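Membrane lipoprotein TpN32 (Treponema pallidum, PDB 1XS5) binds L-methionine in the cleft of a periplasmic-binding-protein fold, and so probably serves as the substrate-binding lipoprotein of a methionine uptake system. Local coordinates at residues Pro61-Gln65 and Gly133-Thr137; Asn79-Pro84 and Ala193-Asn198; Glu83-Leu87 and Arg115-Leu120. All coordinates share one frame; numbering follows the deposited sequence.

How the contacts relate
All three contacts reach the bound methionine. Contact 1 brings His62 to its thioether end. Contact 2 brings Glu83 and Asn198 to its ammonium and carboxylate ends, and contact 3 adds Arg115 on the carboxylate. The centres of contacts 2 and 3 are about 12 Å apart, and these two share Glu83, Pro84 and one water. The centre of contact 1 lies about 15 Å from that of contact 2 and about 14 Å from that of contact 3. Tyr196 of contact 2 touches both others: its CE1 is 3.6 Å from Pro61 CG, and its ring lies against Arg115. Arg118 of contact 3 probably hydrogen-bonds Gly133 O of contact 1.

Contact 1 of 3, residues Pro61-Gln65 and Gly133-Thr137; sequences PHMQQ and GLFAT. With MET (methionine), chain B.
Phe135 packs its ring against one turn of the helix at Pro61-Gln65, and this is the tight part of the contact. CB of Gln65 lies over one ring face in a CH-pi contact, 4.1 Å from the centroid. The same face also takes Gln65 CG, offset toward the rim. Leu134 CB covers the opposite face. At the ring edge, Pro61 O comes within 3.4 Å of Phe135 CE1. That carbonyl also accepts the helical bond from Gln65 N. With Phe135 CG anti to the carbonyl carbon (chi1 -50°), the ring is directed at the helix.

The looser side is formed by Leu134 and Gln64. The side chains of the exposed Leu134 and of Pro61 cross at about a right angle, with Leu134 CD2 3.9 Å from Pro61 CB. Gln64 is partly exposed and brings OE1 to 3.6 Å from Leu134 CD2, a polar atom against a methyl. No hydrogen bond crosses the contact. The amide of Gln65 turns away and bonds Glu69.

His62 faces the ligand instead. The methionine CE sits 3.6 Å above the centre of its ring, while Gln58 OE1 is hydrogen-bonded to His62 ND1.

Helix 60-70 thus meets the loop between strands 127-128 and 141-143. Ser110 of helix 110-122 touches both Gln65 and Phe135, and Tyr196 lies against Pro61 and Leu134.

Contact 2 of 3, residues Asn79-Pro84 and Ala193-Asn198; sequences NVHVEP and ASAYAN. With MET (methionine), chain B.
Asn198 and Glu83 grip the amino-acid end of the bound methionine. The ligand N donates to Glu83 OE1 at 2.7 Å and to Asn198 OD1 at 2.9 Å. Asn198 ND2 returns a nearly straight bond to the ligand OXT (2.9 Å, 168°). With Asn198 CG anti to the carbonyl carbon (chi1 -78°), the amide bridges the ammonium and carboxylate, its plane 53° from that of the Glu83 carboxylate. His14 also bonds OD1 and probably helps fix the amide flip. His81 NE2 donates to Glu83 OE2, a second-shell bond, though OE2 is less surely placed. A water accepts from Glu83 N and lies within hydrogen-bonding distance of Tyr196 O and the ligand OXT, linking both segments to the ligand.

Asn198 N donates to His81 O at 2.8 Å, and Val80 N to Asn198 O at 2.9 Å. Val80 and His81 both face Asn198, a classic beta bulge.

Asn198 CB lies over one face of the His81 ring, 3.9 Å from its centroid. Val82 CG1 rests on Ala197 CB, and Pro84 meets Ala193.

Strand 74-82 runs antiparallel between strands 198-203 and 238-239. Helix 14-26 touches His81 through Leu17, and strand 54-59 touches Val80 through Phe56.

Contact 3 of 3, residues Glu83-Leu87 and Arg115-Leu120; sequences EPLAL and RALRLL. With MET (methionine), chain B.
The guanidinium of Arg115 has Leu85 CB over one face, 3.6 Å above its plane and offset toward the rim. The Tyr196 ring lies over the opposite face, nearly parallel to it (planes about 10° apart), with its CG 3.4 Å from Arg115 NE. At the edge, near the plane, lie a ligand carboxylate oxygen and the backbone carbonyl oxygen of Glu83. NH1 donates to the ligand O at 2.9 Å, with 146° at the hydrogen. NH2 makes weak bonds to Glu83 O, 3.2 Å away, and to the water that lies 2.8 Å from the ligand OXT. The stronger partner of NH2 is Glu190, in a salt bridge, and Asn112 takes a second bond from NH1. The chain, extended from CG to NE, carries the charge from the helix to the ligand.

Leu85 crosses the arginine chain at a slant, CD2 3.7 Å from Arg115 CG and as near to Ala116 CA. Further along, Leu119 CD1 packs on Leu85 CG, 3.8 Å away, and Leu119 CD2 on Leu87 CB. Val169 backs these three leucines.

Leu85 covers one side of the Arg115 chain, while polar groups take its head. Glu190 probably offsets some of the positive charge, and the arginine would still favour the ligand carboxylate.

Contact 1 of 3, residues Pro61-Gln65 and Gly133-Thr137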
# COMPACT_ATOMS: atom_id res chain seq x y z
N PRO A 61 2.53 -8.94 2.20
CA PRO A 61 3.32 -8.91 3.43
C PRO A 61 2.51 -8.28 4.58
O PRO A 61 2.62 -8.69 5.72
CB PRO A 61 4.55 -8.06 3.04
CG PRO A 61 4.80 -8.48 1.62
CD PRO A 61 3.35 -8.50 1.04
N HIS A 62 1.69 -7.27 4.28
CA HIS A 62 0.89 -6.64 5.32
C HIS A 62 -0.17 -7.62 5.86
O HIS A 62 -0.37 -7.72 7.05
CB HIS A 62 0.23 -5.37 4.78
CG HIS A 62 -0.56 -4.63 5.81
ND1 HIS A 62 -1.88 -4.91 6.07
CD2 HIS A 62 -0.20 -3.68 6.69
CE1 HIS A 62 -2.30 -4.16 7.07
NE2 HIS A 62 -1.29 -3.40 7.47
N MET A 63 -0.83 -8.33 4.96
CA MET A 63 -1.85 -9.32 5.29
C MET A 63 -1.21 -10.43 6.15
O MET A 63 -1.80 -10.89 7.16
CB MET A 63 -2.38 -9.93 3.98
CG MET A 63 -3.58 -10.84 4.19
SD MET A 63 -3.97 -11.79 2.72
CE MET A 63 -2.54 -12.95 2.65
N GLN A 64 -0.01 -10.86 5.74
CA GLN A 64 0.71 -11.90 6.50
C GLN A 64 1.03 -11.42 7.89
O GLN A 64 0.84 -12.16 8.86
CB GLN A 64 1.99 -12.34 5.76
CG GLN A 64 1.61 -13.12 4.51
CD GLN A 64 2.77 -13.44 3.59
OE1 GLN A 64 3.79 -12.73 3.57
NE2 GLN A 64 2.62 -14.51 2.78
N GLN A 65 1.49 -10.18 8.00
CA GLN A 65 1.77 -9.62 9.31
C GLN A 65 0.49 -9.67 10.14
O GLN A 65 0.52 -10.08 11.32
CB GLN A 65 2.25 -8.16 9.16
CG GLN A 65 2.92 -7.50 10.39
CD GLN A 65 1.98 -7.24 11.56
OE1 GLN A 65 0.82 -6.82 11.38
NE2 GLN A 65 2.48 -7.47 12.79
N GLY A 133 14.43 -10.18 7.68
CA GLY A 133 13.11 -10.65 7.33
C GLY A 133 12.16 -9.61 6.79
O GLY A 133 12.46 -8.43 6.68
N LEU A 134 10.96 -10.08 6.49
CA LEU A 134 9.92 -9.26 5.90
C LEU A 134 9.37 -8.17 6.83
O LEU A 134 8.81 -7.18 6.35
CB LEU A 134 8.81 -10.23 5.42
CG LEU A 134 7.81 -9.82 4.33
CD1 LEU A 134 8.55 -9.47 3.04
CD2 LEU A 134 6.84 -10.98 4.09
N PHE A 135 9.50 -8.33 8.14
CA PHE A 135 8.98 -7.35 9.11
C PHE A 135 10.05 -6.55 9.88
O PHE A 135 9.81 -6.08 11.01
CB PHE A 135 8.01 -8.03 10.08
CG PHE A 135 6.97 -8.85 9.39
CD1 PHE A 135 6.31 -8.36 8.25
CD2 PHE A 135 6.72 -10.16 9.79
CE1 PHE A 135 5.45 -9.14 7.53
CE2 PHE A 135 5.82 -10.96 9.05
CZ PHE A 135 5.19 -10.44 7.91
N ALA A 136 11.21 -6.40 9.25
CA ALA A 136 12.34 -5.68 9.81
C ALA A 136 11.98 -4.25 10.24
O ALA A 136 11.12 -3.59 9.60
CB ALA A 136 13.48 -5.65 8.77
N THR A 137 12.62 -3.76 11.31
CA THR A 137 12.38 -2.39 11.76
C THR A 137 13.68 -1.63 11.92
O THR A 137 14.75 -2.14 11.64
CB THR A 137 11.63 -2.32 13.12
OG1 THR A 137 12.40 -3.01 14.11
CG2 THR A 137 10.22 -2.92 13.00
N MET B . -1.50 1.02 -0.90
CA MET B . -0.40 0.68 0.07
C MET B . 0.96 0.43 -0.61
O MET B . 1.99 0.97 -0.14
CB MET B . -0.77 -0.58 0.88
CG MET B . 0.16 -0.80 2.06
SD MET B . -0.19 -2.28 3.03
CE MET B . -1.61 -1.63 4.02
OXT MET B . 0.98 -0.32 -1.62

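Contact 2 of 3, residues Asn79-Pro84 and Ala193-Asn198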
# COMPACT_ATOMS: atom_id res chain seq x y z
N ASN A 79 -3.71 -10.46 -7.26
CA ASN A 79 -2.99 -9.19 -7.33
C ASN A 79 -3.76 -8.29 -8.27
O ASN A 79 -4.20 -8.73 -9.31
CB ASN A 79 -1.58 -9.35 -7.92
CG ASN A 79 -0.74 -10.25 -7.11
OD1 ASN A 79 -0.78 -10.22 -5.87
ND2 ASN A 79 0.03 -11.08 -7.79
N VAL A 80 -3.89 -7.03 -7.90
CA VAL A 80 -4.62 -6.06 -8.69
C VAL A 80 -3.72 -4.95 -9.28
O VAL A 80 -3.80 -4.61 -10.48
CB VAL A 80 -5.72 -5.37 -7.82
CG1 VAL A 80 -6.46 -4.37 -8.63
CG2 VAL A 80 -6.72 -6.43 -7.27
N HIS A 81 -2.91 -4.31 -8.43
CA HIS A 81 -2.08 -3.24 -8.92
C HIS A 81 -0.85 -3.05 -8.05
O HIS A 81 -0.79 -3.64 -6.98
CB HIS A 81 -2.87 -1.93 -8.98
CG HIS A 81 -3.14 -1.29 -7.63
ND1 HIS A 81 -4.33 -1.44 -6.96
CD2 HIS A 81 -2.39 -0.44 -6.88
CE1 HIS A 81 -4.30 -0.70 -5.85
NE2 HIS A 81 -3.14 -0.09 -5.78
N VAL A 82 0.11 -2.25 -8.54
CA VAL A 82 1.36 -1.95 -7.82
C VAL A 82 1.39 -0.43 -7.62
O VAL A 82 0.97 0.31 -8.50
CB VAL A 82 2.64 -2.41 -8.59
CG1 VAL A 82 2.64 -3.95 -8.77
CG2 VAL A 82 2.74 -1.71 -9.96
N GLU A 83 1.84 0.04 -6.45
CA GLU A 83 1.91 1.48 -6.13
C GLU A 83 3.36 1.65 -5.65
O GLU A 83 3.63 1.40 -4.47
CB GLU A 83 1.04 1.77 -4.91
CG GLU A 83 -0.23 2.41 -5.05
CD GLU A 83 -1.00 2.31 -3.72
OE1 GLU A 83 -0.49 2.76 -2.66
OE2 GLU A 83 -2.10 1.75 -3.74
N PRO A 84 4.28 2.07 -6.52
CA PRO A 84 5.66 2.22 -6.06
C PRO A 84 5.84 3.15 -4.87
O PRO A 84 5.26 4.25 -4.80
CB PRO A 84 6.43 2.72 -7.30
CG PRO A 84 5.55 2.26 -8.48
CD PRO A 84 4.15 2.52 -7.92
N ALA A 193 8.81 -3.13 -6.24
CA ALA A 193 7.39 -2.80 -6.07
C ALA A 193 6.44 -3.94 -6.45
O ALA A 193 5.36 -4.08 -5.86
CB ALA A 193 7.05 -1.55 -6.87
N SER A 194 6.82 -4.79 -7.41
CA SER A 194 5.87 -5.84 -7.76
C SER A 194 5.60 -6.82 -6.60
O SER A 194 4.51 -7.40 -6.52
CB SER A 194 6.34 -6.59 -9.01
OG SER A 194 7.31 -7.56 -8.63
N ALA A 195 6.56 -7.01 -5.70
CA ALA A 195 6.37 -7.90 -4.54
C ALA A 195 5.28 -7.33 -3.57
O ALA A 195 4.66 -8.03 -2.77
CB ALA A 195 7.67 -8.06 -3.79
N TYR A 196 5.07 -6.02 -3.66
CA TYR A 196 4.12 -5.35 -2.80
C TYR A 196 2.84 -4.98 -3.52
O TYR A 196 2.18 -4.01 -3.16
CB TYR A 196 4.83 -4.14 -2.18
CG TYR A 196 5.88 -4.58 -1.17
CD1 TYR A 196 5.52 -4.92 0.15
CD2 TYR A 196 7.24 -4.69 -1.53
CE1 TYR A 196 6.47 -5.35 1.07
CE2 TYR A 196 8.19 -5.13 -0.60
CZ TYR A 196 7.80 -5.45 0.69
OH TYR A 196 8.74 -5.85 1.63
N ALA A 197 2.48 -5.79 -4.52
CA ALA A 197 1.23 -5.61 -5.26
C ALA A 197 0.06 -5.66 -4.25
O ALA A 197 0.06 -6.47 -3.30
CB ALA A 197 1.05 -6.74 -6.31
N ASN A 198 -0.92 -4.78 -4.46
CA ASN A 198 -2.10 -4.68 -3.61
C ASN A 198 -3.08 -5.74 -4.08
O ASN A 198 -3.29 -5.93 -5.29
CB ASN A 198 -2.70 -3.29 -3.72
CG ASN A 198 -1.92 -2.25 -2.89
OD1 ASN A 198 -2.51 -1.34 -2.31
ND2 ASN A 198 -0.58 -2.40 -2.82
N MET B . -1.50 1.02 -0.90
CA MET B . -0.40 0.68 0.07
C MET B . 0.96 0.43 -0.61
O MET B . 1.99 0.97 -0.14
CB MET B . -0.77 -0.58 0.88
CG MET B . 0.16 -0.80 2.06
SD MET B . -0.19 -2.28 3.03
CE MET B . -1.61 -1.63 4.02
OXT MET B . 0.98 -0.32 -1.62
O HOH W 1 2.14 -1.50 -3.89

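Contact 3 of 3, residues Glu83-Leu87 and Arg115-Leu120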
# COMPACT_ATOMS: atom_id res chain seq x y z
N GLU A 83 1.84 0.04 -6.45
CA GLU A 83 1.91 1.48 -6.13
C GLU A 83 3.36 1.65 -5.65
O GLU A 83 3.63 1.40 -4.47
CB GLU A 83 1.04 1.77 -4.91
CG GLU A 83 -0.23 2.41 -5.05
CD GLU A 83 -1.00 2.31 -3.72
OE1 GLU A 83 -0.49 2.76 -2.66
OE2 GLU A 83 -2.10 1.75 -3.74
N PRO A 84 4.28 2.07 -6.52
CA PRO A 84 5.66 2.22 -6.06
C PRO A 84 5.84 3.15 -4.87
O PRO A 84 5.26 4.25 -4.80
CB PRO A 84 6.43 2.72 -7.30
CG PRO A 84 5.55 2.26 -8.48
CD PRO A 84 4.15 2.52 -7.92
N LEU A 85 6.65 2.65 -3.93
CA LEU A 85 7.00 3.42 -2.72
C LEU A 85 8.20 4.29 -3.10
O LEU A 85 9.13 3.82 -3.79
CB LEU A 85 7.43 2.46 -1.63
CG LEU A 85 7.79 3.08 -0.29
CD1 LEU A 85 6.50 3.62 0.33
CD2 LEU A 85 8.38 2.02 0.61
N ALA A 86 8.19 5.56 -2.66
CA ALA A 86 9.30 6.46 -2.97
C ALA A 86 9.68 7.36 -1.79
O ALA A 86 8.87 7.57 -0.89
CB ALA A 86 8.89 7.38 -4.16
N LEU A 87 10.91 7.87 -1.84
CA LEU A 87 11.42 8.85 -0.88
C LEU A 87 11.12 10.19 -1.53
O LEU A 87 11.44 10.40 -2.69
CB LEU A 87 12.94 8.72 -0.73
CG LEU A 87 13.65 9.85 0.03
CD1 LEU A 87 13.21 9.96 1.50
CD2 LEU A 87 15.17 9.55 0.00
N ARG A 115 9.94 -2.37 4.22
CA ARG A 115 9.94 -2.00 2.80
C ARG A 115 10.63 -0.66 2.59
O ARG A 115 11.43 -0.50 1.65
CB ARG A 115 8.47 -1.94 2.35
CG ARG A 115 8.26 -1.66 0.88
CD ARG A 115 6.76 -1.54 0.67
NE ARG A 115 6.44 -1.21 -0.72
CZ ARG A 115 5.23 -0.82 -1.07
NH1 ARG A 115 4.32 -0.72 -0.12
NH2 ARG A 115 4.92 -0.58 -2.35
N ALA A 116 10.31 0.31 3.45
CA ALA A 116 10.90 1.64 3.36
C ALA A 116 12.41 1.60 3.70
O ALA A 116 13.22 2.28 3.08
CB ALA A 116 10.17 2.61 4.30
N LEU A 117 12.77 0.79 4.70
CA LEU A 117 14.18 0.65 5.10
C LEU A 117 14.99 0.03 3.94
O LEU A 117 16.13 0.45 3.69
CB LEU A 117 14.26 -0.21 6.38
CG LEU A 117 13.73 0.52 7.65
CD1 LEU A 117 13.68 -0.48 8.86
CD2 LEU A 117 14.62 1.68 7.99
N ARG A 118 14.40 -0.93 3.22
CA ARG A 118 15.09 -1.55 2.07
C ARG A 118 15.18 -0.59 0.86
O ARG A 118 16.09 -0.70 0.01
CB ARG A 118 14.44 -2.89 1.73
CG ARG A 118 14.61 -3.84 2.90
CD ARG A 118 14.90 -5.29 2.54
NE ARG A 118 15.34 -6.07 3.71
CZ ARG A 118 14.53 -6.66 4.59
NH1 ARG A 118 13.20 -6.59 4.45
NH2 ARG A 118 15.06 -7.33 5.61
N LEU A 119 14.27 0.37 0.80
CA LEU A 119 14.33 1.43 -0.22
C LEU A 119 15.54 2.33 0.10
O LEU A 119 16.35 2.65 -0.78
CB LEU A 119 13.02 2.24 -0.19
CG LEU A 119 12.91 3.44 -1.12
CD1 LEU A 119 11.42 3.84 -1.22
CD2 LEU A 119 13.77 4.64 -0.57
N LEU A 120 15.65 2.76 1.36
CA LEU A 120 16.77 3.61 1.80
C LEU A 120 18.09 2.83 1.67
O LEU A 120 19.12 3.39 1.35
CB LEU A 120 16.56 4.03 3.28
CG LEU A 120 15.32 4.95 3.45
CD1 LEU A 120 15.11 5.29 4.93
CD2 LEU A 120 15.52 6.22 2.68
N MET B . -1.50 1.02 -0.90
CA MET B . -0.40 0.68 0.07
C MET B . 0.96 0.43 -0.61
O MET B . 1.99 0.97 -0.14
CB MET B . -0.77 -0.58 0.88
CG MET B . 0.16 -0.80 2.06
SD MET B . -0.19 -2.28 3.03
CE MET B . -1.61 -1.63 4.02
OXT MET B . 0.98 -0.32 -1.62
O HOH W 1 2.14 -1.50 -3.89